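Local structure of putative short-chain dehydrogenase/reductase (Corynebacterium glutamicum, 3E9N) at residues D24-H29 and I210-I214. The protein is a putative NAD(P)-dependent oxidoreductase of the short-chain dehydrogenase/reductase family, possibly acting as an acetoacetyl-CoA reductase, though its substrate has not been established. Residues are numbered along the deposited sequence; the frame is centred on the assembly and turned at random.
Sequences DLSRDH and IRFVI
Arg211 reaches from helix 203-214 to Asp24 and Asp28, joining two helices that lie on the same face of the Rossmann-type sheet of this short-chain dehydrogenase/reductase. The pairing illustrates how one guanidinium can serve two carboxylates across a contact through different parts of its rim. Arg211 CG stands anti to the backbone N (chi1 173°), which sends the chain out from the helix, and bends at chi2 and chi3 then turn the flat end toward residues 24-29. There Arg211 NH1 and NH2 grip Asp28 end-on, one nitrogen to each oxygen: NH2 to OD1 at 2.9 Å and NH1 to OD2 at 3.0 Å. Both bonds are nearly straight and lie close to the guanidinium plane, although the carboxylate is turned 41° from it, and OD2 is met from above its own plane. Along the adjoining edge, Arg211 NE donates to the syn side of Asp24 OD2 at 2.7 Å, while NH1 adds weak bonds to that oxygen and to Asp24 O. Asp215, just beyond the segment, makes a further salt bridge to NH2, and together the acids probably balance the charge. Arg27 belongs to the network too, but its modelled contact with Asp24 OD1 is too short for its detail to be trusted. It lies over one face of the Arg211 guanidinium, offset toward the rim, the two planes 38° apart; Asp24, beside both arginines, probably offsets their like charges. Ile214 CD1 covers the opposite face, 4.1 Å above the centre of the Arg211 guanidinium.

On the sheet side of these charges the contact turns apolar. Leu25, which also packs on Ala8 and Val10 of strand 7-11, brings CD2 to 3.5 Å from Ile214 CD1. His29 ND1 bonds to Leu25 O on a lone pair in the carbonyl plane, and His29 CE1 lies 3.9 Å from Ile214 CD1, which approaches the ring obliquely.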
# COMPACT_ATOMS: atom_id res chain seq x y z
N ASP A 24 9.91 30.40 2.83
CA ASP A 24 9.40 30.00 4.16
C ASP A 24 10.53 29.72 5.13
O ASP A 24 10.50 30.21 6.26
CB ASP A 24 8.47 28.78 4.10
CG ASP A 24 7.98 28.35 5.47
OD1 ASP A 24 7.00 28.92 5.91
OD2 ASP A 24 8.55 27.45 6.14
N LEU A 25 11.49 28.91 4.71
CA LEU A 25 12.61 28.49 5.55
C LEU A 25 13.57 29.61 5.92
O LEU A 25 14.34 29.46 6.86
CB LEU A 25 13.44 27.42 4.83
CG LEU A 25 12.77 26.07 4.54
CD1 LEU A 25 13.79 25.07 3.89
CD2 LEU A 25 12.20 25.52 5.84
N SER A 26 13.57 30.67 5.11
CA SER A 26 14.47 31.80 5.29
C SER A 26 14.04 32.57 6.53
O SER A 26 14.78 33.41 7.00
CB SER A 26 14.53 32.72 4.06
OG SER A 26 13.33 33.47 3.87
N ARG A 27 12.85 32.29 7.06
CA ARG A 27 12.45 32.90 8.31
C ARG A 27 13.42 32.49 9.43
O ARG A 27 13.77 33.31 10.28
CB ARG A 27 10.99 32.56 8.67
CG ARG A 27 9.93 33.05 7.60
CD ARG A 27 8.66 32.13 7.46
NE ARG A 27 8.08 31.77 8.75
CZ ARG A 27 7.18 30.81 8.96
NH1 ARG A 27 6.71 30.08 7.97
NH2 ARG A 27 6.74 30.58 10.20
N ASP A 28 13.89 31.26 9.44
CA ASP A 28 14.64 30.82 10.59
C ASP A 28 15.84 29.97 10.21
O ASP A 28 16.36 29.29 11.08
CB ASP A 28 13.74 30.06 11.59
CG ASP A 28 13.02 28.87 10.93
OD1 ASP A 28 12.47 28.01 11.66
OD2 ASP A 28 13.04 28.79 9.67
N HIS A 29 16.22 29.94 8.93
CA HIS A 29 17.40 29.21 8.46
C HIS A 29 18.12 30.16 7.49
O HIS A 29 17.45 30.97 6.80
CB HIS A 29 17.08 27.96 7.62
CG HIS A 29 16.27 26.88 8.30
ND1 HIS A 29 14.91 26.99 8.56
CD2 HIS A 29 16.61 25.61 8.66
CE1 HIS A 29 14.46 25.86 9.08
NE2 HIS A 29 15.47 25.01 9.17
N ILE A 210 5.98 21.46 4.33
CA ILE A 210 7.36 21.35 4.80
C ILE A 210 7.52 21.98 6.16
O ILE A 210 8.09 21.39 7.06
CB ILE A 210 8.40 21.79 3.74
CG1 ILE A 210 8.59 20.64 2.77
CG2 ILE A 210 9.74 22.10 4.42
CD1 ILE A 210 8.82 21.05 1.43
N ARG A 211 6.93 23.15 6.33
CA ARG A 211 6.98 23.85 7.60
C ARG A 211 6.30 23.01 8.70
O ARG A 211 6.81 22.87 9.80
CB ARG A 211 6.29 25.23 7.45
CG ARG A 211 6.10 26.03 8.79
CD ARG A 211 7.45 26.21 9.59
NE ARG A 211 8.42 26.95 8.81
CZ ARG A 211 9.64 27.29 9.26
NH1 ARG A 211 10.46 27.96 8.49
NH2 ARG A 211 10.02 26.96 10.47
N PHE A 212 5.14 22.43 8.41
CA PHE A 212 4.51 21.56 9.38
C PHE A 212 5.43 20.39 9.76
O PHE A 212 5.42 19.94 10.92
CB PHE A 212 3.20 21.03 8.82
CG PHE A 212 2.57 19.96 9.66
CD1 PHE A 212 2.03 20.27 10.91
CD2 PHE A 212 2.48 18.66 9.19
CE1 PHE A 212 1.46 19.30 11.68
CE2 PHE A 212 1.86 17.68 9.95
CZ PHE A 212 1.36 17.99 11.19
N VAL A 213 6.21 19.89 8.81
CA VAL A 213 6.95 18.66 9.10
C VAL A 213 8.13 18.93 10.04
O VAL A 213 8.38 18.19 11.02
CB VAL A 213 7.44 17.97 7.80
CG1 VAL A 213 8.69 17.09 8.06
CG2 VAL A 213 6.29 17.15 7.12
N ILE A 214 8.85 20.01 9.76
CA ILE A 214 10.08 20.29 10.51
C ILE A 214 9.77 20.89 11.87
O ILE A 214 10.55 20.75 12.80
CB ILE A 214 11.04 21.22 9.71
CG1 ILE A 214 10.54 22.67 9.63
CG2 ILE A 214 11.28 20.68 8.32
CD1 ILE A 214 11.40 23.52 8.61